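Local coordinates for protein angiotensin-converting enzyme (PDB 6S1Y) that probably acts as a zinc-dependent peptidase that removes dipeptides from the C-terminal ends of peptides, as other angiotensin-converting enzymes do, at residues K104-A109 with Q172-L177; D277-Q282 with V404-D409; W310-L315 with D338-Q343. One frame throughout, in Å; residues are numbered along the deposited sequence.

Contact 1. Residues K104-A109 with Q172-L177; sequences KELLGA and QKYVEL
L106 meets Y174 at the rim of the phenol: L106 CD1 lies 3.8 Å from Y174 CD1, in the plane of the ring, so the contact is made at the edge and not over a face. This pair marks the tight side of the interface, where the CA atoms of the two residues are 5.7 Å apart. L177 closes the same side from the next turn, its CB 4.1 Å from L106 CB. With CG of L177 set opposite the carbonyl carbon (chi1 -68°), the CD1 branch reaches over to the backbone N of L106 at 3.8 Å. A109 needs no reach at all: its CB stands 4.0 Å from Y174 N, directly against the helix backbone. No hydrogen bond crosses here, and the phenol OH is held instead by D491.

Toward solvent the fit relaxes. E105 sends out an extended chain that meets K173 at about a right angle. K173, folded back at chi2 and chi3 (63° and 68°), brings NZ to 3.7 Å from E105 OE2, a long salt bridge. Beside that pair, L177 CD1 touches E105 OE1 at 3.6 Å.

Helices 100-119 and 168-184 thus pack with roughly opposed directions, their local axes 8.7 Å apart, as one helix pair in the largely helical fold of an angiotensin-converting enzyme, with apolar contacts on the inner side and the E105-K173 pair on the outer one.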
loop_
_atom_site.group_PDB
_atom_site.type_symbol
_atom_site.label_atom_id
_atom_site.label_comp_id
_atom_site.label_asym_id
_atom_site.label_seq_id
_atom_site.Cartn_x
_atom_site.Cartn_y
_atom_site.Cartn_z
ATOM N N LYS A 104 17.854 4.041 -19.469
ATOM C CA LYS A 104 16.846 5.000 -19.893
ATOM C C LYS A 104 15.727 4.319 -20.665
ATOM O O LYS A 104 14.596 4.822 -20.695
ATOM C CB LYS A 104 17.489 6.109 -20.725
ATOM C CG LYS A 104 18.626 6.810 -19.999
ATOM C CD LYS A 104 18.991 8.126 -20.680
ATOM C CE LYS A 104 20.502 8.316 -20.804
ATOM N NZ LYS A 104 20.811 9.122 -22.022
ATOM N N GLU A 105 16.012 3.183 -21.294
ATOM C CA GLU A 105 14.954 2.462 -21.993
ATOM C C GLU A 105 13.979 1.856 -20.983
ATOM O O GLU A 105 12.763 1.860 -21.195
ATOM C CB GLU A 105 15.563 1.389 -22.894
ATOM C CG GLU A 105 14.619 0.860 -23.960
ATOM C CD GLU A 105 15.231 -0.246 -24.816
ATOM O OE1 GLU A 105 16.211 -0.907 -24.380
ATOM O OE2 GLU A 105 14.707 -0.459 -25.928
ATOM N N LEU A 106 14.497 1.379 -19.853
ATOM C CA LEU A 106 13.654 0.819 -18.810
ATOM C C LEU A 106 12.790 1.894 -18.156
ATOM O O LEU A 106 11.566 1.741 -18.056
ATOM C CB LEU A 106 14.534 0.114 -17.780
ATOM C CG LEU A 106 13.871 -0.351 -16.497
ATOM C CD1 LEU A 106 12.695 -1.281 -16.777
ATOM C CD2 LEU A 106 14.895 -1.033 -15.621
ATOM N N LEU A 107 13.399 2.997 -17.710
ATOM C CA LEU A 107 12.597 4.051 -17.091
ATOM C C LEU A 107 11.548 4.569 -18.065
ATOM O O LEU A 107 10.428 4.886 -17.665
ATOM C CB LEU A 107 13.486 5.194 -16.594
ATOM C CG LEU A 107 14.304 4.934 -15.320
ATOM C CD1 LEU A 107 14.839 6.266 -14.792
ATOM C CD2 LEU A 107 13.518 4.227 -14.223
ATOM N N GLY A 108 11.878 4.640 -19.354
ATOM C CA GLY A 108 10.913 5.102 -20.339
ATOM C C GLY A 108 9.773 4.131 -20.547
ATOM O O GLY A 108 8.647 4.548 -20.835
ATOM N N ALA A 109 10.033 2.835 -20.407
ATOM C CA ALA A 109 8.952 1.861 -20.483
ATOM C C ALA A 109 7.995 2.032 -19.308
ATOM O O ALA A 109 6.777 2.095 -19.491
ATOM C CB ALA A 109 9.519 0.443 -20.531
ATOM N N GLN A 172 5.990 -5.396 -21.521
ATOM C CA GLN A 172 6.875 -6.497 -21.905
ATOM C C GLN A 172 8.327 -6.041 -21.909
ATOM O O GLN A 172 9.224 -6.779 -21.480
ATOM C CB GLN A 172 6.477 -7.040 -23.272
ATOM C CG GLN A 172 7.285 -8.254 -23.705
ATOM C CD GLN A 172 7.146 -9.398 -22.734
ATOM O OE1 GLN A 172 6.040 -9.704 -22.265
ATOM N NE2 GLN A 172 8.260 -10.028 -22.406
ATOM N N LYS A 173 8.575 -4.814 -22.382
ATOM C CA LYS A 173 9.921 -4.258 -22.361
ATOM C C LYS A 173 10.406 -4.065 -20.933
ATOM O O LYS A 173 11.563 -4.357 -20.612
ATOM C CB LYS A 173 9.935 -2.929 -23.116
ATOM C CG LYS A 173 11.253 -2.164 -23.000
ATOM C CD LYS A 173 12.416 -2.931 -23.623
ATOM C CE LYS A 173 12.281 -3.018 -25.140
ATOM N NZ LYS A 173 13.360 -3.862 -25.731
ATOM N N TYR A 174 9.532 -3.577 -20.057
ATOM C CA TYR A 174 9.903 -3.406 -18.660
ATOM C C TYR A 174 10.292 -4.727 -18.031
ATOM O O TYR A 174 11.255 -4.802 -17.257
ATOM C CB TYR A 174 8.730 -2.778 -17.912
ATOM C CG TYR A 174 8.558 -3.157 -16.460
ATOM C CD1 TYR A 174 9.480 -2.767 -15.491
ATOM C CD2 TYR A 174 7.430 -3.845 -16.047
ATOM C CE1 TYR A 174 9.291 -3.088 -14.158
ATOM C CE2 TYR A 174 7.227 -4.160 -14.715
ATOM C CZ TYR A 174 8.148 -3.777 -13.769
ATOM O OH TYR A 174 7.908 -4.105 -12.441
ATOM N N VAL A 175 9.550 -5.785 -18.338
ATOM C CA VAL A 175 9.885 -7.078 -17.758
ATOM C C VAL A 175 11.264 -7.526 -18.215
ATOM O O VAL A 175 12.059 -8.044 -17.415
ATOM C CB VAL A 175 8.806 -8.112 -18.104
ATOM C CG1 VAL A 175 9.352 -9.514 -17.942
ATOM C CG2 VAL A 175 7.597 -7.882 -17.209
ATOM N N GLU A 176 11.571 -7.334 -19.506
ATOM C CA GLU A 176 12.822 -7.860 -20.057
ATOM C C GLU A 176 14.028 -7.161 -19.450
ATOM O O GLU A 176 15.017 -7.815 -19.107
ATOM C CB GLU A 176 12.837 -7.726 -21.585
ATOM C CG GLU A 176 12.123 -8.874 -22.276
ATOM C CD GLU A 176 11.504 -8.507 -23.623
ATOM O OE1 GLU A 176 10.820 -9.382 -24.207
ATOM O OE2 GLU A 176 11.693 -7.363 -24.093
ATOM N N LEU A 177 13.957 -5.835 -19.290
ATOM C CA LEU A 177 15.091 -5.096 -18.754
ATOM C C LEU A 177 15.145 -5.142 -17.239
ATOM O O LEU A 177 16.227 -4.983 -16.658
ATOM C CB LEU A 177 15.037 -3.650 -19.233
ATOM C CG LEU A 177 15.280 -3.497 -20.739
ATOM C CD1 LEU A 177 14.901 -2.111 -21.216
ATOM C CD2 LEU A 177 16.740 -3.809 -21.076
#

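Contact 2. Residues D277-Q282 with V404-D409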
loop_
_atom_site.group_PDB
_atom_site.type_symbol
_atom_site.label_atom_id
_atom_site.label_comp_id
_atom_site.label_asym_id
_atom_site.label_seq_id
_atom_site.Cartn_x
_atom_site.Cartn_y
_atom_site.Cartn_z
ATOM N N ASP A 277 -20.426 11.775 6.749
ATOM C CA ASP A 277 -21.440 12.822 6.811
ATOM C C ASP A 277 -21.151 13.827 7.925
ATOM O O ASP A 277 -21.456 15.015 7.781
ATOM C CB ASP A 277 -22.830 12.213 7.003
ATOM C CG ASP A 277 -23.296 11.426 5.791
ATOM O OD1 ASP A 277 -22.617 11.471 4.739
ATOM O OD2 ASP A 277 -24.342 10.745 5.896
ATOM N N GLU A 278 -20.576 13.381 9.044
ATOM C CA GLU A 278 -20.212 14.318 10.103
ATOM C C GLU A 278 -18.999 15.146 9.711
ATOM O O GLU A 278 -18.905 16.322 10.078
ATOM C CB GLU A 278 -19.929 13.573 11.400
ATOM C CG GLU A 278 -21.174 13.149 12.121
ATOM C CD GLU A 278 -21.955 14.346 12.640
ATOM O OE1 GLU A 278 -21.307 15.325 13.077
ATOM O OE2 GLU A 278 -23.204 14.314 12.598
ATOM N N MET A 279 -18.046 14.545 8.983
ATOM C CA MET A 279 -16.912 15.321 8.488
ATOM C C MET A 279 -17.397 16.458 7.599
ATOM O O MET A 279 -16.990 17.614 7.759
ATOM C CB MET A 279 -15.937 14.436 7.706
ATOM C CG MET A 279 -15.123 13.449 8.507
ATOM S SD MET A 279 -14.252 12.328 7.341
ATOM C CE MET A 279 -12.811 13.298 6.884
ATOM N N ILE A 280 -18.262 16.136 6.641
ATOM C CA ILE A 280 -18.809 17.152 5.751
ATOM C C ILE A 280 -19.569 18.196 6.552
ATOM O O ILE A 280 -19.370 19.405 6.385
ATOM C CB ILE A 280 -19.707 16.490 4.690
ATOM C CG1 ILE A 280 -18.838 15.718 3.699
ATOM C CG2 ILE A 280 -20.577 17.515 3.992
ATOM C CD1 ILE A 280 -19.619 14.751 2.833
ATOM N N ARG A 281 -20.459 17.735 7.434
ATOM C CA ARG A 281 -21.337 18.620 8.190
ATOM C C ARG A 281 -20.553 19.541 9.116
ATOM O O ARG A 281 -21.002 20.658 9.403
ATOM C CB ARG A 281 -22.324 17.757 8.982
ATOM C CG ARG A 281 -23.434 18.502 9.661
ATOM C CD ARG A 281 -24.196 17.590 10.624
ATOM N NE ARG A 281 -23.403 17.285 11.814
ATOM C CZ ARG A 281 -23.193 18.136 12.818
ATOM N NH1 ARG A 281 -23.712 19.358 12.785
ATOM N NH2 ARG A 281 -22.452 17.770 13.857
ATOM N N GLN A 282 -19.396 19.094 9.610
ATOM C CA GLN A 282 -18.536 19.930 10.431
ATOM C C GLN A 282 -17.567 20.774 9.590
ATOM O O GLN A 282 -16.588 21.313 10.130
ATOM C CB GLN A 282 -17.780 19.060 11.443
ATOM C CG GLN A 282 -18.627 18.688 12.668
ATOM C CD GLN A 282 -17.992 17.649 13.579
ATOM O OE1 GLN A 282 -16.811 17.750 13.943
ATOM N NE2 GLN A 282 -18.781 16.634 13.957
ATOM N N VAL A 404 -12.899 12.950 19.263
ATOM C CA VAL A 404 -12.749 14.044 18.304
ATOM C C VAL A 404 -14.078 14.503 17.759
ATOM O O VAL A 404 -14.118 15.362 16.859
ATOM C CB VAL A 404 -11.817 13.634 17.143
ATOM C CG1 VAL A 404 -10.490 13.139 17.682
ATOM C CG2 VAL A 404 -12.471 12.547 16.268
ATOM N N GLY A 405 -15.180 13.966 18.255
ATOM C CA GLY A 405 -16.471 14.498 17.906
ATOM C C GLY A 405 -17.028 14.050 16.581
ATOM O O GLY A 405 -18.026 14.624 16.129
ATOM N N LEU A 406 -16.431 13.039 15.940
ATOM C CA LEU A 406 -16.917 12.610 14.641
ATOM C C LEU A 406 -18.001 11.556 14.740
ATOM O O LEU A 406 -18.642 11.248 13.733
ATOM C CB LEU A 406 -15.784 12.064 13.790
ATOM C CG LEU A 406 -14.914 13.133 13.156
ATOM C CD1 LEU A 406 -13.646 12.528 12.619
ATOM C CD2 LEU A 406 -15.657 13.873 12.058
ATOM N N LEU A 407 -18.219 11.005 15.927
ATOM C CA LEU A 407 -19.227 9.976 16.152
ATOM C C LEU A 407 -20.090 10.422 17.319
ATOM O O LEU A 407 -19.583 10.639 18.423
ATOM C CB LEU A 407 -18.561 8.629 16.426
ATOM C CG LEU A 407 -19.416 7.366 16.383
ATOM C CD1 LEU A 407 -20.069 7.167 15.038
ATOM C CD2 LEU A 407 -18.524 6.184 16.751
ATOM N N LYS A 408 -21.381 10.606 17.068
ATOM C CA LYS A 408 -22.303 10.975 18.131
ATOM C C LYS A 408 -22.480 9.802 19.090
ATOM O O LYS A 408 -22.276 8.637 18.737
ATOM C CB LYS A 408 -23.653 11.391 17.547
ATOM C CG LYS A 408 -23.560 12.512 16.501
ATOM C CD LYS A 408 -23.012 13.797 17.113
ATOM C CE LYS A 408 -21.937 14.433 16.229
ATOM N NZ LYS A 408 -21.150 15.493 16.956
ATOM N N ASP A 409 -22.862 10.118 20.322
ATOM C CA ASP A 409 -22.982 9.065 21.315
ATOM C C ASP A 409 -24.150 8.146 20.961
ATOM O O ASP A 409 -25.073 8.513 20.233
ATOM C CB ASP A 409 -23.163 9.646 22.716
ATOM C CG ASP A 409 -22.521 8.772 23.787
ATOM O OD1 ASP A 409 -22.250 7.583 23.506
ATOM O OD2 ASP A 409 -22.277 9.271 24.908
HETATM O O HOH W 1 -14.903 16.479 14.704
#
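The guanidinium of R281 is approached at its edge: K408 NZ lies near its plane, 4.1 Å from R281 NH2, and the E278 carboxylate sits in the plane. The amide of Q282 is used in its own plane, with NE2 giving one hydrogen bond to each segment. Its bond to G405 O is 3.1 Å long and nearly straight (166°), although the donor stands above the carbonyl plane. Its other bond runs to E278 OE1 at 3.0 Å, meeting that oxygen nearly end-on.

E278 OE1 thus has two sound donors, Q282 NE2 and R281 NH2, the latter on its syn lone pair at 2.8 Å, while R281 NE adds weak bonds to both carboxylate oxygens. The bend of E278 at chi2 (-67°) turns its carboxylate toward both residues. K408 joins by a long salt bridge, NZ to E278 OE1 3.9 Å, and also makes a weak bond to G405 O. Two cations gathered round one carboxylate should stabilise its charged form. G405 has a positive phi (81°) and closes helix 398-403 with a Schellman motif, the turn in which this carbonyl lies.

On the buried side, L406 CD2 packs 3.6 Å from M279 CG. Both side chains touch F352 of helix 349-368, and M279 touches M289 of helix 286-299, so the short helix 276-281 and the loop following helix 398-403 are seated together over two longer helices.

Contact 3. Residues W310-L315 with D338-Q343; sequences WDKSIL and DVRIKQ
S313 OG has two hydrogen-bond partners: I341 N donates to it across the contact at 3.0 Å and 166°, while the hydroxyl is also hydrogen-bonded to F309 O in the helix just before it. The serine thus ties the end of helix 307-312 to strand 339-342. The next residue forms a single parallel beta bridge, I314 with K342. Its evidence is the bond pattern: I314 N gives to I341 O at 2.9 Å, I314 O receives Q343 N at 2.8 Å, and K342 CA makes a CA-H...O contact with the same I314 O. Strand 339-342 uses its other edge, through R340 and K342, to pair antiparallel with 329-332, so 313-315 lines the outer side of that hairpin.

Residues I314 and K342 point the same way, side by side, with I314 CD1 4.0 Å from K342 CD. Beyond this K342 turns away, and its NZ bonds to V325 O. L315 CD2 rests loosely on I341 CG2.

At the opposite end, D338 fixes the rotation of the R340 guanidinium. The grip is side-on: NE to OD1 at 2.9 Å and NH2 to OD2 at 3.0 Å, each on a syn lone pair. F333 and W38 add cation-pi contacts. K312 runs out fully extended from a CG that faces away from its own carbonyl carbon (chi1 -60°), and lays its aliphatic chain over one guanidinium face, with CD 3.6 Å above the plane and over its centre.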
loop_
_atom_site.group_PDB
_atom_site.type_symbol
_atom_site.label_atom_id
_atom_site.label_comp_id
_atom_site.label_asym_id
_atom_site.label_seq_id
_atom_site.Cartn_x
_atom_site.Cartn_y
_atom_site.Cartn_z
ATOM N N TRP A 310 4.103 22.067 4.731
ATOM C CA TRP A 310 2.901 22.814 4.378
ATOM C C TRP A 310 3.115 23.698 3.150
ATOM O O TRP A 310 2.171 23.925 2.384
ATOM C CB TRP A 310 2.431 23.673 5.560
ATOM C CG TRP A 310 2.045 22.872 6.766
ATOM C CD1 TRP A 310 2.761 22.720 7.917
ATOM C CD2 TRP A 310 0.858 22.093 6.924
ATOM N NE1 TRP A 310 2.086 21.906 8.791
ATOM C CE2 TRP A 310 0.918 21.496 8.200
ATOM C CE3 TRP A 310 -0.250 21.829 6.105
ATOM C CZ2 TRP A 310 -0.092 20.654 8.676
ATOM C CZ3 TRP A 310 -1.243 21.015 6.580
ATOM C CH2 TRP A 310 -1.165 20.433 7.858
ATOM N N ASP A 311 4.335 24.220 2.955
ATOM C CA ASP A 311 4.568 25.147 1.847
ATOM C C ASP A 311 4.516 24.424 0.510
ATOM O O ASP A 311 3.895 24.900 -0.440
ATOM C CB ASP A 311 5.931 25.831 1.964
ATOM C CG ASP A 311 6.031 26.776 3.141
ATOM O OD1 ASP A 311 4.986 27.332 3.584
ATOM O OD2 ASP A 311 7.187 26.956 3.612
ATOM N N LYS A 312 5.182 23.266 0.427
ATOM C CA LYS A 312 5.471 22.602 -0.835
ATOM C C LYS A 312 4.614 21.369 -1.105
ATOM O O LYS A 312 4.667 20.836 -2.214
ATOM C CB LYS A 312 6.963 22.215 -0.869
ATOM C CG LYS A 312 7.906 23.418 -0.756
ATOM C CD LYS A 312 9.368 22.989 -0.682
ATOM C CE LYS A 312 10.305 24.202 -0.642
ATOM N NZ LYS A 312 11.731 23.830 -0.349
ATOM N N SER A 313 3.813 20.912 -0.145
ATOM C CA SER A 313 2.942 19.769 -0.377
ATOM C C SER A 313 1.761 20.137 -1.261
ATOM O O SER A 313 1.341 21.291 -1.337
ATOM C CB SER A 313 2.424 19.191 0.937
ATOM O OG SER A 313 3.449 18.457 1.603
ATOM N N ILE A 314 1.249 19.128 -1.964
ATOM C CA ILE A 314 0.038 19.229 -2.773
ATOM C C ILE A 314 -1.017 18.361 -2.089
ATOM O O ILE A 314 -0.933 17.124 -2.139
ATOM C CB ILE A 314 0.297 18.761 -4.213
ATOM C CG1 ILE A 314 1.388 19.606 -4.885
ATOM C CG2 ILE A 314 -0.979 18.800 -5.016
ATOM C CD1 ILE A 314 1.756 19.106 -6.294
ATOM N N LEU A 315 -2.024 18.989 -1.477
ATOM C CA LEU A 315 -3.002 18.291 -0.648
ATOM C C LEU A 315 -4.415 18.319 -1.204
ATOM O O LEU A 315 -5.320 17.791 -0.557
ATOM C CB LEU A 315 -3.038 18.895 0.764
ATOM C CG LEU A 315 -1.692 19.182 1.419
ATOM C CD1 LEU A 315 -1.891 19.768 2.811
ATOM C CD2 LEU A 315 -0.859 17.930 1.517
ATOM N N ASP A 338 12.687 18.633 4.475
ATOM C CA ASP A 338 11.993 18.774 3.193
ATOM C C ASP A 338 11.303 17.439 2.926
ATOM O O ASP A 338 11.916 16.481 2.422
ATOM C CB ASP A 338 12.926 19.187 2.069
ATOM C CG ASP A 338 12.169 19.480 0.770
ATOM O OD1 ASP A 338 10.914 19.389 0.762
ATOM O OD2 ASP A 338 12.840 19.783 -0.250
ATOM N N VAL A 339 10.026 17.385 3.294
ATOM C CA VAL A 339 9.196 16.196 3.187
ATOM C C VAL A 339 7.833 16.647 2.692
ATOM O O VAL A 339 7.329 17.697 3.116
ATOM C CB VAL A 339 9.095 15.448 4.539
ATOM C CG1 VAL A 339 10.459 14.864 4.927
ATOM C CG2 VAL A 339 8.573 16.364 5.636
ATOM N N ARG A 340 7.239 15.869 1.782
ATOM C CA ARG A 340 6.037 16.347 1.120
ATOM C C ARG A 340 5.083 15.208 0.792
ATOM O O ARG A 340 5.494 14.089 0.480
ATOM C CB ARG A 340 6.362 17.095 -0.184
ATOM C CG ARG A 340 7.526 18.043 -0.086
ATOM C CD ARG A 340 7.752 18.790 -1.391
ATOM N NE ARG A 340 9.136 19.249 -1.497
ATOM C CZ ARG A 340 9.648 19.845 -2.566
ATOM N NH1 ARG A 340 8.890 20.071 -3.623
ATOM N NH2 ARG A 340 10.924 20.205 -2.572
ATOM N N ILE A 341 3.797 15.541 0.814
ATOM C CA ILE A 341 2.738 14.649 0.380
ATOM C C ILE A 341 2.089 15.253 -0.849
ATOM O O ILE A 341 1.859 16.468 -0.913
ATOM C CB ILE A 341 1.705 14.412 1.507
ATOM C CG1 ILE A 341 2.310 13.468 2.547
ATOM C CG2 ILE A 341 0.386 13.892 0.935
ATOM C CD1 ILE A 341 1.462 13.269 3.817
ATOM N N LYS A 342 1.785 14.401 -1.818
ATOM C CA LYS A 342 0.992 14.766 -2.982
ATOM C C LYS A 342 -0.236 13.865 -2.943
ATOM O O LYS A 342 -0.132 12.647 -3.142
ATOM C CB LYS A 342 1.795 14.595 -4.271
ATOM C CG LYS A 342 1.017 14.901 -5.535
ATOM C CD LYS A 342 1.960 15.130 -6.730
ATOM C CE LYS A 342 2.924 13.962 -6.951
ATOM N NZ LYS A 342 2.261 12.775 -7.545
ATOM N N GLN A 343 -1.389 14.452 -2.653
ATOM C CA GLN A 343 -2.618 13.701 -2.484
ATOM C C GLN A 343 -3.778 14.518 -3.016
ATOM O O GLN A 343 -3.926 15.698 -2.670
ATOM C CB GLN A 343 -2.857 13.344 -1.010
ATOM C CG GLN A 343 -4.063 12.430 -0.796
ATOM C CD GLN A 343 -4.159 11.892 0.622
ATOM O OE1 GLN A 343 -3.177 11.851 1.361
ATOM N NE2 GLN A 343 -5.361 11.467 1.007
#

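How the contacts relate
Contact 3 is nested within the long loop closed by contact 2, and their nearest atoms are about 10 Å apart. Helix 349-368, which carries the zinc ligands H357 and H361, links them: M279 and L406 of contact 2 rest on its F352, whereas I341 of contact 3 touches E358 and I362. Contact 1 comes earlier in the chain, its centre 29 Å from that of contact 3 and 48 Å from that of contact 2, on the opposite side of the chain's centre from contact 2. The bound gamma-glutamyl ligand lies about 7 Å from the K342 side chain and about 12 Å from that of Y174, so contact 3 lies nearer the pocket than contact 1.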